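Long-range contacts in 6-carboxyhexanoate--coa ligase (Bacillus subtilis, PDB 5FLL), which is a ligase of the 6-carboxyhexanoate--CoA ligase family and holds pimeloyl-AMP and pyrophosphate in this crystal structure: residues G24-S29 with H54-P59; V81-V86 with R214-K219; L98-E103 with A190-S195; D122-V127 with K141-R146. All coordinates share one frame; numbering follows the deposited sequence.

Contact 1. Residues G24-S29 with H54-P59. With PPV (pyrophosphate), chain D.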
# COMPACT_ATOMS: atom_id res chain seq x y z
N GLY A 24 -12.18 -12.45 -1.36
CA GLY A 24 -13.61 -12.40 -1.07
C GLY A 24 -13.93 -11.92 0.34
O GLY A 24 -14.74 -12.52 1.02
N GLY A 25 -13.30 -10.83 0.77
CA GLY A 25 -13.50 -10.29 2.12
C GLY A 25 -14.48 -9.10 2.19
O GLY A 25 -14.90 -8.57 1.16
N LYS A 26 -14.84 -8.70 3.41
CA LYS A 26 -15.74 -7.57 3.63
C LYS A 26 -14.94 -6.26 3.64
O LYS A 26 -13.96 -6.11 4.37
CB LYS A 26 -16.47 -7.74 4.96
CG LYS A 26 -17.38 -6.58 5.37
CD LYS A 26 -17.74 -6.73 6.85
CE LYS A 26 -18.79 -5.75 7.29
NZ LYS A 26 -18.82 -5.59 8.78
N HIS A 27 -15.35 -5.34 2.77
CA HIS A 27 -14.76 -4.01 2.70
C HIS A 27 -15.08 -3.27 3.98
O HIS A 27 -16.21 -3.29 4.46
CB HIS A 27 -15.34 -3.24 1.52
CG HIS A 27 -14.98 -1.80 1.51
ND1 HIS A 27 -13.72 -1.35 1.19
CD2 HIS A 27 -15.73 -0.69 1.74
CE1 HIS A 27 -13.71 -0.02 1.21
NE2 HIS A 27 -14.92 0.40 1.53
N ILE A 28 -14.05 -2.69 4.57
CA ILE A 28 -14.23 -2.00 5.84
C ILE A 28 -14.13 -0.52 5.59
O ILE A 28 -15.04 0.25 5.97
CB ILE A 28 -13.13 -2.37 6.87
CG1 ILE A 28 -13.22 -3.83 7.28
CG2 ILE A 28 -13.23 -1.44 8.08
CD1 ILE A 28 -14.40 -4.13 8.18
N SER A 29 -13.02 -0.11 4.97
CA SER A 29 -12.78 1.33 4.80
C SER A 29 -11.96 1.64 3.56
O SER A 29 -11.13 0.83 3.13
CB SER A 29 -12.09 1.92 6.04
OG SER A 29 -11.87 3.32 5.85
N HIS A 54 -12.84 1.63 12.40
CA HIS A 54 -14.07 1.72 11.64
C HIS A 54 -15.20 0.95 12.30
O HIS A 54 -14.99 -0.14 12.82
CB HIS A 54 -13.86 1.24 10.20
CG HIS A 54 -14.85 1.82 9.23
ND1 HIS A 54 -16.15 1.40 9.17
CD2 HIS A 54 -14.72 2.81 8.31
CE1 HIS A 54 -16.79 2.09 8.24
NE2 HIS A 54 -15.94 2.95 7.70
N SER A 55 -16.40 1.51 12.23
CA SER A 55 -17.61 0.89 12.81
C SER A 55 -18.04 -0.41 12.13
O SER A 55 -18.68 -1.24 12.75
CB SER A 55 -18.80 1.87 12.77
OG SER A 55 -19.11 2.29 11.43
N ARG A 56 -17.64 -0.60 10.87
CA ARG A 56 -17.85 -1.87 10.18
C ARG A 56 -16.93 -2.99 10.70
O ARG A 56 -17.18 -4.16 10.44
CB ARG A 56 -17.66 -1.71 8.68
CG ARG A 56 -18.78 -0.92 7.99
CD ARG A 56 -18.46 -0.53 6.56
NE ARG A 56 -18.35 -1.69 5.67
CZ ARG A 56 -19.38 -2.28 5.06
NH1 ARG A 56 -20.63 -1.83 5.21
NH2 ARG A 56 -19.15 -3.34 4.30
N GLY A 57 -15.89 -2.65 11.47
CA GLY A 57 -15.03 -3.67 12.05
C GLY A 57 -13.53 -3.42 11.91
O GLY A 57 -13.08 -2.47 11.24
N LYS A 58 -12.78 -4.30 12.55
CA LYS A 58 -11.35 -4.30 12.53
C LYS A 58 -10.83 -5.04 11.30
O LYS A 58 -11.14 -6.20 11.09
CB LYS A 58 -10.84 -5.03 13.78
CG LYS A 58 -9.37 -5.40 13.70
CD LYS A 58 -9.03 -6.53 14.65
CE LYS A 58 -7.58 -6.98 14.47
NZ LYS A 58 -7.17 -7.91 15.56
N PRO A 59 -10.01 -4.38 10.49
CA PRO A 59 -9.49 -5.05 9.31
C PRO A 59 -8.41 -6.06 9.66
O PRO A 59 -7.74 -5.91 10.65
CB PRO A 59 -8.93 -3.91 8.46
CG PRO A 59 -8.68 -2.81 9.42
CD PRO A 59 -9.68 -2.95 10.52
O11 PPV D . -15.11 3.06 1.44
P1 PPV D . -15.73 4.15 2.27
O21 PPV D . -15.48 5.54 1.79
O31 PPV D . -17.18 3.89 2.72
OPP PPV D . -14.82 4.14 3.63
P2 PPV D . -15.19 5.02 4.95
O12 PPV D . -15.27 6.46 4.49
O22 PPV D . -14.03 4.79 5.89
O32 PPV D . -16.55 4.49 5.38
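The backbone O of His27 is gripped by two nitrogens of one guanidinium: Arg56 NE and Arg56 NH2 each lie 2.9 Å from it, and the oxygen sits close to the guanidinium plane. A bend at the third torsion of Arg56 (chi3 66°) turns this pair of N-H groups onto the strand. Lys26, extended beyond CG, reaches the other way. Its CE passes over a face of the guanidinium and Lys26 NZ donates to Arg56 O at 2.7 Å, on a lone pair, while Glu224 adds a salt bridge to NZ. Ile28 CG2 packs 3.5 Å from His54 CB, and the Ile28 carbonyl oxygen stands over the centre of the His54 ring. Both nitrogens of that ring are used: His54 ND1 accepts from Arg56 N at 3.0 Å, and His54 NE2 donates to pyrophosphate O32 at 2.9 Å. His27 NE2 donates to pyrophosphate O11 at 2.7 Å and Ser29 OG to pyrophosphate O22 at 2.6 Å, adding to this side of the site. Within this chain strand 26-36 is an outer strand of a three-stranded antiparallel sheet, with a classic bulge of Ile28 and Ser29 against Ala15 of strand 8-17; the type I turn His54-Gly57 lies between helix 40-52 and strand 61-68.

Contact 2. Residues V81-V86 with R214-K219. With WAQ (pimeloyl-AMP), chain C.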
# COMPACT_ATOMS: atom_id res chain seq x y z
N VAL A 81 -24.59 24.09 -0.47
CA VAL A 81 -25.11 23.09 0.42
C VAL A 81 -26.46 23.50 0.98
O VAL A 81 -26.64 24.61 1.42
CB VAL A 81 -24.13 22.89 1.58
CG1 VAL A 81 -24.72 21.98 2.64
CG2 VAL A 81 -22.85 22.28 1.03
N HIS A 82 -27.39 22.56 0.98
CA HIS A 82 -28.62 22.73 1.71
C HIS A 82 -28.92 21.46 2.53
O HIS A 82 -28.70 20.34 2.07
CB HIS A 82 -29.75 23.04 0.75
CG HIS A 82 -31.08 23.18 1.41
ND1 HIS A 82 -31.38 24.20 2.29
CD2 HIS A 82 -32.21 22.44 1.31
CE1 HIS A 82 -32.62 24.07 2.72
NE2 HIS A 82 -33.15 23.00 2.14
N THR A 83 -29.42 21.64 3.74
CA THR A 83 -29.73 20.52 4.61
C THR A 83 -31.24 20.36 4.70
O THR A 83 -31.93 21.27 5.11
CB THR A 83 -29.13 20.72 6.02
OG1 THR A 83 -27.71 20.81 5.90
CG2 THR A 83 -29.47 19.57 6.93
N ASN A 84 -31.72 19.21 4.26
CA ASN A 84 -33.13 18.82 4.40
C ASN A 84 -33.31 17.94 5.63
O ASN A 84 -32.86 16.80 5.67
CB ASN A 84 -33.61 18.08 3.15
CG ASN A 84 -33.33 18.86 1.86
OD1 ASN A 84 -34.11 19.72 1.46
ND2 ASN A 84 -32.20 18.57 1.22
N GLU A 85 -33.98 18.51 6.62
CA GLU A 85 -34.32 17.79 7.83
C GLU A 85 -35.53 16.93 7.52
O GLU A 85 -36.58 17.46 7.20
CB GLU A 85 -34.70 18.77 8.96
CG GLU A 85 -33.60 19.72 9.38
CD GLU A 85 -32.49 19.05 10.15
OE1 GLU A 85 -32.72 18.01 10.79
OE2 GLU A 85 -31.36 19.56 10.11
N VAL A 86 -35.40 15.62 7.70
CA VAL A 86 -36.53 14.70 7.59
C VAL A 86 -36.64 13.90 8.88
O VAL A 86 -35.71 13.88 9.65
CB VAL A 86 -36.35 13.75 6.37
CG1 VAL A 86 -36.39 14.57 5.09
CG2 VAL A 86 -35.04 12.99 6.47
N ARG A 214 -28.23 17.70 1.40
CA ARG A 214 -28.13 16.74 2.47
C ARG A 214 -29.51 16.36 2.94
O ARG A 214 -30.45 17.16 2.92
CB ARG A 214 -27.35 17.35 3.63
CG ARG A 214 -25.95 17.77 3.24
CD ARG A 214 -25.27 18.54 4.33
NE ARG A 214 -24.76 17.66 5.37
CZ ARG A 214 -25.15 17.71 6.64
NH1 ARG A 214 -26.05 18.57 7.03
NH2 ARG A 214 -24.62 16.88 7.52
N ILE A 215 -29.62 15.11 3.37
CA ILE A 215 -30.88 14.53 3.79
C ILE A 215 -30.54 13.75 5.06
O ILE A 215 -29.71 12.83 5.04
CB ILE A 215 -31.45 13.60 2.70
CG1 ILE A 215 -31.55 14.33 1.34
CG2 ILE A 215 -32.80 13.06 3.12
CD1 ILE A 215 -32.02 13.46 0.18
N THR A 216 -31.13 14.16 6.17
CA THR A 216 -30.59 13.79 7.48
C THR A 216 -30.90 12.36 7.91
O THR A 216 -30.31 11.89 8.89
CB THR A 216 -31.11 14.72 8.58
OG1 THR A 216 -32.54 14.69 8.52
CG2 THR A 216 -30.59 16.13 8.37
N ALA A 217 -31.84 11.70 7.23
CA ALA A 217 -32.10 10.29 7.47
C ALA A 217 -32.37 9.58 6.17
O ALA A 217 -33.40 9.80 5.56
CB ALA A 217 -33.29 10.12 8.40
N MET A 218 -31.45 8.70 5.77
CA MET A 218 -31.58 7.94 4.52
C MET A 218 -31.64 6.42 4.75
O MET A 218 -31.95 5.67 3.84
CB MET A 218 -30.41 8.28 3.59
CG MET A 218 -30.46 9.69 3.02
SD MET A 218 -31.78 9.79 1.78
CE MET A 218 -30.86 9.20 0.38
N LYS A 219 -31.40 5.99 5.99
CA LYS A 219 -31.55 4.59 6.40
C LYS A 219 -31.55 4.50 7.94
O LYS A 219 -31.35 5.49 8.61
CB LYS A 219 -30.38 3.78 5.88
CG LYS A 219 -29.07 4.15 6.57
CD LYS A 219 -27.94 3.21 6.19
CE LYS A 219 -26.68 3.47 7.00
NZ LYS A 219 -25.63 2.51 6.56
N1 WAQ C . -15.28 6.77 -5.10
C2 WAQ C . -16.40 6.03 -5.48
N3 WAQ C . -17.28 5.56 -4.51
C4 WAQ C . -16.99 5.82 -3.21
C5 WAQ C . -15.92 6.54 -2.85
C6 WAQ C . -15.07 6.99 -3.80
N6 WAQ C . -14.01 7.68 -3.39
N7 WAQ C . -15.92 6.66 -1.52
C8 WAQ C . -16.97 6.01 -1.04
N9 WAQ C . -17.65 5.50 -2.09
C1' WAQ C . -18.85 4.66 -2.08
C2' WAQ C . -18.45 3.31 -1.56
O2' WAQ C . -19.30 2.32 -2.08
C3' WAQ C . -18.75 3.45 -0.06
O3' WAQ C . -18.87 2.17 0.56
C4' WAQ C . -20.06 4.15 -0.14
O4' WAQ C . -19.90 5.11 -1.22
C5' WAQ C . -20.30 4.95 1.14
O5' WAQ C . -19.08 5.48 1.48
OAB WAQ C . -23.33 14.56 6.43
OAC WAQ C . -19.85 8.71 4.62
OAD WAQ C . -19.26 5.45 4.07
OAE WAQ C . -23.04 15.84 4.56
OAH WAQ C . -17.60 7.07 2.84
CAK WAQ C . -22.79 11.54 3.20
CAL WAQ C . -23.32 12.63 4.18
CAM WAQ C . -21.90 10.54 3.91
CAN WAQ C . -22.22 13.57 4.59
CAO WAQ C . -21.67 9.31 3.05
OAU WAQ C . -20.17 7.46 2.70
CAW WAQ C . -22.94 14.75 5.24
CAX WAQ C . -20.44 8.49 3.55
PBG WAQ C . -18.95 6.43 2.81
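Thr83 pairs with Arg214, and Asn84 with Ile215, as neighbours in a parallel beta ladder that puts strand 81-84 at the margin, within this chain, of a mixed seven-stranded sheet. The tight part surrounds Arg214. Arg214 N donates to His82 O at 2.8 Å, and Arg214 O is clasped by a single residue: Asn84 N and Asn84 ND2, both 2.8 Å away, come in from opposite faces of the carbonyl plane. In this double grip the Asn84 amide lies folded back beside its own backbone N (chi1 -52°), and ND2 has a second partner in Gln213 OE1. Beyond the ladder Thr216 N donates to Asn84 O at 3.2 Å, and Thr216 OG1, set between its own N and carbonyl carbon, takes the Val86 N-H almost in line (3.1 Å from Val86 N, 173°). Val86 CG2 closes this end against Ala217 CB and Ile215 CG2, while helix 89-103 packs on Asn84, Val86 and Ile215. The opposite character belongs to the exposed His82 and Glu85: the bent Glu85 chain merely lays OE1 3.7 Å from Thr216 CG2. On the sheet face shared by Thr83 and Arg214, the guanidinium spreads its edge between protein and ligand. Arg214 NH1 donates in plane to Thr83 OG1, NH2 to pimeloyl-AMP OAB, and NE to pimeloyl-AMP OAE at 2.6 Å.

Contact 3. Residues L98-E103 with A190-S195. With WAQ (pimeloyl-AMP), chain C.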
# COMPACT_ATOMS: atom_id res chain seq x y z
N LEU A 98 -37.47 12.80 -5.43
CA LEU A 98 -38.03 14.01 -5.98
C LEU A 98 -36.89 14.94 -6.47
O LEU A 98 -36.93 15.50 -7.56
CB LEU A 98 -38.91 14.71 -4.93
CG LEU A 98 -39.45 16.12 -5.27
CD1 LEU A 98 -40.28 16.10 -6.56
CD2 LEU A 98 -40.26 16.69 -4.12
N LEU A 99 -35.85 15.07 -5.66
CA LEU A 99 -34.73 15.92 -6.01
C LEU A 99 -33.98 15.41 -7.23
O LEU A 99 -33.56 16.18 -8.07
CB LEU A 99 -33.77 16.04 -4.82
CG LEU A 99 -34.31 16.86 -3.63
CD1 LEU A 99 -33.39 16.72 -2.42
CD2 LEU A 99 -34.46 18.33 -4.01
N LEU A 100 -33.79 14.11 -7.33
CA LEU A 100 -33.12 13.56 -8.52
C LEU A 100 -33.95 13.92 -9.75
O LEU A 100 -33.38 14.32 -10.75
CB LEU A 100 -32.90 12.05 -8.41
CG LEU A 100 -31.84 11.62 -7.38
CD1 LEU A 100 -32.01 10.16 -7.06
CD2 LEU A 100 -30.42 11.88 -7.88
N GLU A 101 -35.28 13.80 -9.65
CA GLU A 101 -36.15 14.06 -10.79
C GLU A 101 -36.08 15.53 -11.16
O GLU A 101 -35.96 15.86 -12.31
CB GLU A 101 -37.60 13.65 -10.50
CG GLU A 101 -38.50 13.65 -11.75
CD GLU A 101 -39.89 13.03 -11.54
OE1 GLU A 101 -40.06 12.08 -10.76
OE2 GLU A 101 -40.85 13.46 -12.19
N LYS A 102 -36.08 16.40 -10.16
CA LYS A 102 -35.99 17.82 -10.40
C LYS A 102 -34.69 18.18 -11.13
O LYS A 102 -34.68 19.03 -12.01
CB LYS A 102 -36.04 18.57 -9.06
CG LYS A 102 -36.64 19.96 -9.18
CD LYS A 102 -36.34 20.89 -8.00
CE LYS A 102 -36.80 22.32 -8.31
NZ LYS A 102 -36.41 23.29 -7.26
N GLU A 103 -33.59 17.55 -10.76
CA GLU A 103 -32.29 17.82 -11.39
C GLU A 103 -32.21 17.30 -12.83
O GLU A 103 -31.38 17.77 -13.59
CB GLU A 103 -31.20 17.14 -10.59
CG GLU A 103 -29.81 17.47 -11.05
CD GLU A 103 -29.40 18.88 -10.71
OE1 GLU A 103 -29.99 19.44 -9.78
OE2 GLU A 103 -28.48 19.40 -11.35
N ALA A 190 -26.40 13.64 -11.88
CA ALA A 190 -26.68 13.59 -10.47
C ALA A 190 -25.98 12.43 -9.80
O ALA A 190 -25.58 11.44 -10.46
CB ALA A 190 -28.17 13.49 -10.24
N GLU A 191 -25.84 12.56 -8.46
CA GLU A 191 -25.32 11.53 -7.61
C GLU A 191 -26.32 11.21 -6.49
O GLU A 191 -26.96 12.11 -5.94
CB GLU A 191 -23.99 11.97 -7.00
CG GLU A 191 -23.52 10.97 -5.93
CD GLU A 191 -22.21 11.33 -5.28
OE1 GLU A 191 -21.76 12.48 -5.42
OE2 GLU A 191 -21.65 10.46 -4.57
N LEU A 192 -26.45 9.93 -6.15
CA LEU A 192 -27.18 9.53 -4.96
C LEU A 192 -26.27 8.77 -3.99
O LEU A 192 -25.53 7.87 -4.40
CB LEU A 192 -28.35 8.68 -5.33
CG LEU A 192 -29.08 7.87 -4.27
CD1 LEU A 192 -29.92 8.78 -3.36
CD2 LEU A 192 -29.94 6.85 -4.99
N CYS A 193 -26.31 9.13 -2.72
CA CYS A 193 -25.35 8.62 -1.75
C CYS A 193 -25.93 8.46 -0.35
O CYS A 193 -26.57 9.37 0.19
CB CYS A 193 -24.19 9.57 -1.64
SG CYS A 193 -23.14 9.17 -0.22
N TRP A 194 -25.67 7.31 0.25
CA TRP A 194 -25.63 7.23 1.69
C TRP A 194 -24.59 6.21 2.13
O TRP A 194 -24.09 5.40 1.33
CB TRP A 194 -27.03 6.95 2.27
CG TRP A 194 -27.67 5.63 1.92
CD1 TRP A 194 -27.59 4.49 2.62
CD2 TRP A 194 -28.55 5.35 0.83
NE1 TRP A 194 -28.34 3.50 2.04
CE2 TRP A 194 -28.96 4.01 0.94
CE3 TRP A 194 -29.02 6.11 -0.26
CZ2 TRP A 194 -29.78 3.39 0.01
CZ3 TRP A 194 -29.85 5.50 -1.16
CH2 TRP A 194 -30.24 4.16 -1.02
N SER A 195 -24.24 6.27 3.40
CA SER A 195 -23.09 5.54 3.90
C SER A 195 -23.39 4.06 4.09
O SER A 195 -24.51 3.66 4.42
CB SER A 195 -22.58 6.16 5.21
OG SER A 195 -21.36 5.54 5.59
N1 WAQ C . -15.28 6.77 -5.10
C2 WAQ C . -16.40 6.03 -5.48
N3 WAQ C . -17.28 5.56 -4.51
C4 WAQ C . -16.99 5.82 -3.21
C5 WAQ C . -15.92 6.54 -2.85
C6 WAQ C . -15.07 6.99 -3.80
N6 WAQ C . -14.01 7.68 -3.39
N7 WAQ C . -15.92 6.66 -1.52
C8 WAQ C . -16.97 6.01 -1.04
N9 WAQ C . -17.65 5.50 -2.09
C1' WAQ C . -18.85 4.66 -2.08
C2' WAQ C . -18.45 3.31 -1.56
O2' WAQ C . -19.30 2.32 -2.08
C3' WAQ C . -18.75 3.45 -0.06
O3' WAQ C . -18.87 2.17 0.56
C4' WAQ C . -20.06 4.15 -0.14
O4' WAQ C . -19.90 5.11 -1.22
C5' WAQ C . -20.30 4.95 1.14
O5' WAQ C . -19.08 5.48 1.48
OAB WAQ C . -23.33 14.56 6.43
OAC WAQ C . -19.85 8.71 4.62
OAD WAQ C . -19.26 5.45 4.07
OAE WAQ C . -23.04 15.84 4.56
OAH WAQ C . -17.60 7.07 2.84
CAK WAQ C . -22.79 11.54 3.20
CAL WAQ C . -23.32 12.63 4.18
CAM WAQ C . -21.90 10.54 3.91
CAN WAQ C . -22.22 13.57 4.59
CAO WAQ C . -21.67 9.31 3.05
OAU WAQ C . -20.17 7.46 2.70
CAW WAQ C . -22.94 14.75 5.24
CAX WAQ C . -20.44 8.49 3.55
PBG WAQ C . -18.95 6.43 2.81
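Leu100 does most of the touching, reaching from the helix to three successive strand residues with its two methyl branches. Leu100 CD2 lies 3.6 Å from Ala190 CB and, more loosely, 4.0 Å from Glu191 O, while Leu100 CD1 reaches towards Leu192 CB at 4.3 Å. With CG beside the backbone N (chi1 -70°), the side chain is directed at the strand, its two methyls on Ala190 and Leu192, and Val205 of the adjoining strand 203-207 packs against it as well. One turn further on, Glu103 adds a lighter touch: its CG comes 4.4 Å from Ala190 CB. A bend at its second torsion (chi2 72°) carries the carboxylate off to the backbone N-H groups of Lys209 and Met210, which bind OE2 and OE1. No hydrogen bond crosses between the segments; the join is mainly apolar helix-on-sheet packing. Glu191 points away from the helix, and its carboxylate forms a salt bridge with Arg228. Cys193 SG, still on the strand, lies 3.6 Å from pimeloyl-AMP CAO, and Ser195 OG, just past the strand's end, donates to pimeloyl-AMP OAD at 2.6 Å, so the segment packs on the helix at its start and meets the ligand at its end. Helix segment 98-103 runs nearly antiparallel to strand segment 190-194, their axes 9.3 Å apart; the parent strand 188-194 lies inside the mixed sheet between strands 203-207 and 227-232.

Contact 4. Residues D122-V127 with K141-R146. With WAQ (pimeloyl-AMP), chain C; PPV (pyrophosphate), chain D.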
# COMPACT_ATOMS: atom_id res chain seq x y z
N ASP A 122 -22.80 -4.12 -1.86
CA ASP A 122 -21.44 -4.63 -1.65
C ASP A 122 -20.36 -3.94 -2.51
O ASP A 122 -19.16 -4.26 -2.40
CB ASP A 122 -21.38 -6.15 -1.89
CG ASP A 122 -21.93 -6.97 -0.71
OD1 ASP A 122 -22.29 -6.39 0.35
OD2 ASP A 122 -22.01 -8.20 -0.85
N VAL A 123 -20.77 -3.01 -3.36
CA VAL A 123 -19.82 -2.39 -4.25
C VAL A 123 -18.92 -1.47 -3.43
O VAL A 123 -19.41 -0.74 -2.58
CB VAL A 123 -20.52 -1.62 -5.37
CG1 VAL A 123 -19.51 -0.82 -6.15
CG2 VAL A 123 -21.27 -2.60 -6.27
N ARG A 124 -17.62 -1.51 -3.71
CA ARG A 124 -16.59 -0.84 -2.91
C ARG A 124 -16.31 0.58 -3.36
O ARG A 124 -15.75 1.39 -2.60
CB ARG A 124 -15.32 -1.67 -2.97
CG ARG A 124 -15.65 -3.14 -2.73
CD ARG A 124 -14.51 -3.91 -2.13
NE ARG A 124 -13.49 -4.22 -3.12
CZ ARG A 124 -13.58 -5.19 -4.02
NH1 ARG A 124 -14.67 -5.95 -4.09
NH2 ARG A 124 -12.58 -5.39 -4.87
N GLY A 125 -16.71 0.88 -4.59
CA GLY A 125 -16.69 2.26 -5.09
C GLY A 125 -18.09 2.70 -5.51
O GLY A 125 -19.07 2.43 -4.82
N ALA A 126 -18.19 3.31 -6.70
CA ALA A 126 -19.46 3.83 -7.19
C ALA A 126 -19.95 3.08 -8.39
O ALA A 126 -19.16 2.50 -9.14
CB ALA A 126 -19.33 5.31 -7.53
N VAL A 127 -21.26 3.14 -8.59
CA VAL A 127 -21.88 2.61 -9.76
C VAL A 127 -22.23 3.72 -10.76
O VAL A 127 -22.72 4.77 -10.39
CB VAL A 127 -23.17 1.88 -9.39
CG1 VAL A 127 -23.93 1.52 -10.68
CG2 VAL A 127 -22.85 0.62 -8.57
N LYS A 141 -18.12 -4.27 -11.71
CA LYS A 141 -18.80 -5.20 -10.84
C LYS A 141 -18.69 -4.81 -9.34
O LYS A 141 -19.11 -3.73 -8.96
CB LYS A 141 -18.29 -6.61 -11.11
CG LYS A 141 -18.39 -6.99 -12.58
CD LYS A 141 -17.99 -8.44 -12.79
CE LYS A 141 -18.71 -9.08 -13.97
NZ LYS A 141 -18.59 -10.57 -13.96
N GLU A 142 -18.18 -5.71 -8.49
CA GLU A 142 -18.11 -5.47 -7.03
C GLU A 142 -17.05 -4.46 -6.65
O GLU A 142 -17.15 -3.80 -5.60
CB GLU A 142 -17.86 -6.77 -6.23
CG GLU A 142 -18.86 -7.91 -6.50
CD GLU A 142 -20.28 -7.61 -6.01
OE1 GLU A 142 -20.46 -6.83 -5.05
OE2 GLU A 142 -21.23 -8.18 -6.57
N LYS A 143 -16.07 -4.27 -7.53
CA LYS A 143 -15.04 -3.29 -7.25
C LYS A 143 -15.62 -1.88 -7.25
O LYS A 143 -15.33 -1.06 -6.36
CB LYS A 143 -13.90 -3.42 -8.26
CG LYS A 143 -12.74 -2.46 -8.03
CD LYS A 143 -11.60 -2.65 -9.05
CE LYS A 143 -11.95 -2.08 -10.44
NZ LYS A 143 -12.34 -0.63 -10.43
N GLY A 144 -16.45 -1.57 -8.24
CA GLY A 144 -16.96 -0.22 -8.39
C GLY A 144 -15.91 0.70 -8.97
O GLY A 144 -14.78 0.30 -9.25
N VAL A 145 -16.30 1.93 -9.21
CA VAL A 145 -15.37 2.95 -9.69
C VAL A 145 -15.01 3.81 -8.49
O VAL A 145 -15.87 4.32 -7.82
CB VAL A 145 -16.05 3.83 -10.76
CG1 VAL A 145 -15.17 5.02 -11.11
CG2 VAL A 145 -16.35 3.02 -12.01
N ARG A 146 -13.73 3.94 -8.24
CA ARG A 146 -13.24 4.68 -7.09
C ARG A 146 -12.69 6.02 -7.53
O ARG A 146 -11.65 6.10 -8.16
CB ARG A 146 -12.19 3.87 -6.34
CG ARG A 146 -11.92 4.40 -4.94
CD ARG A 146 -12.98 3.99 -3.92
NE ARG A 146 -12.80 4.73 -2.65
CZ ARG A 146 -13.47 4.52 -1.51
NH1 ARG A 146 -14.42 3.61 -1.42
NH2 ARG A 146 -13.17 5.25 -0.43
N1 WAQ C . -15.28 6.77 -5.10
C2 WAQ C . -16.40 6.03 -5.48
N3 WAQ C . -17.28 5.56 -4.51
C4 WAQ C . -16.99 5.82 -3.21
C5 WAQ C . -15.92 6.54 -2.85
C6 WAQ C . -15.07 6.99 -3.80
N6 WAQ C . -14.01 7.68 -3.39
N7 WAQ C . -15.92 6.66 -1.52
C8 WAQ C . -16.97 6.01 -1.04
N9 WAQ C . -17.65 5.50 -2.09
C1' WAQ C . -18.85 4.66 -2.08
C2' WAQ C . -18.45 3.31 -1.56
O2' WAQ C . -19.30 2.32 -2.08
C3' WAQ C . -18.75 3.45 -0.06
O3' WAQ C . -18.87 2.17 0.56
C4' WAQ C . -20.06 4.15 -0.14
O4' WAQ C . -19.90 5.11 -1.22
C5' WAQ C . -20.30 4.95 1.14
O5' WAQ C . -19.08 5.48 1.48
OAB WAQ C . -23.33 14.56 6.43
OAC WAQ C . -19.85 8.71 4.62
OAD WAQ C . -19.26 5.45 4.07
OAE WAQ C . -23.04 15.84 4.56
OAH WAQ C . -17.60 7.07 2.84
CAK WAQ C . -22.79 11.54 3.20
CAL WAQ C . -23.32 12.63 4.18
CAM WAQ C . -21.90 10.54 3.91
CAN WAQ C . -22.22 13.57 4.59
CAO WAQ C . -21.67 9.31 3.05
OAU WAQ C . -20.17 7.46 2.70
CAW WAQ C . -22.94 14.75 5.24
CAX WAQ C . -20.44 8.49 3.55
PBG WAQ C . -18.95 6.43 2.81
O11 PPV D . -15.11 3.06 1.44
P1 PPV D . -15.73 4.15 2.27
O21 PPV D . -15.48 5.54 1.79
O31 PPV D . -17.18 3.89 2.72
OPP PPV D . -14.82 4.14 3.63
P2 PPV D . -15.19 5.02 4.95
O12 PPV D . -15.27 6.46 4.49
O22 PPV D . -14.03 4.79 5.89
O32 PPV D . -16.55 4.49 5.38
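Lys141 meets the other loop through its backbone, its O lying 3.6 Å from Val123 CG2. Glu142 O then accepts from Arg124 N at 3.0 Å and also faces the Val123 CA-H, while the bent Glu142 side chain brings OE1 near Asp122 CB at the exposed margin. Lys143 and Arg124 cross at about a right angle, the guanidinium presenting a face to Lys143 CA; NZ of Lys143 curls back to donate to Gly144 O at 2.9 Å. Gly144, at positive phi, lies with its CA 3.4 Å from Val123 CG1, a close fit. Val145 forms a single antiparallel, hydrogen-bonded bridge with Ala126: Ala126 N to Val145 O is 2.8 Å and Val145 N to Ala126 O is 2.9 Å. Arg146 finishes the walk. A bend at chi2 (78°) lays its guanidinium over pimeloyl-AMP, with N7 above the group's centre. At the guanidinium edge Arg146 NH1 donates to both Arg124 O, at 2.8 Å, and pyrophosphate O11, at 3.0 Å, while Arg146 NH2 binds pyrophosphate O21 and forms a salt bridge with Glu32. Since Gly125 O also accepts from the ligand's O2', the paired loops form one side of the site that holds pimeloyl-AMP and pyrophosphate.

Overall arrangement
From the N terminus, contact 1 comes first, closing a loop of 24 residues that holds the rest of strand 26-36 and helix 40-52, and it is finished before contact 2 opens. Contact 2 then spans the longest loop, from strand 81-84 to strand 211-215. Contact 3 nests inside it, and contact 4 inside contact 3. Contacts 2 and 3 touch directly: Met218 packs on Trp194 and Leu192, and both contacts reach the same mixed sheet. Contact 1 belongs to the three-stranded antiparallel sheet, yet meets contact 4 where His27 packs on Arg124. The ligands join the rest: contacts 1 and 4 share pyrophosphate, and contacts 2, 3 and 4 share pimeloyl-AMP, so both sheets border one binding site.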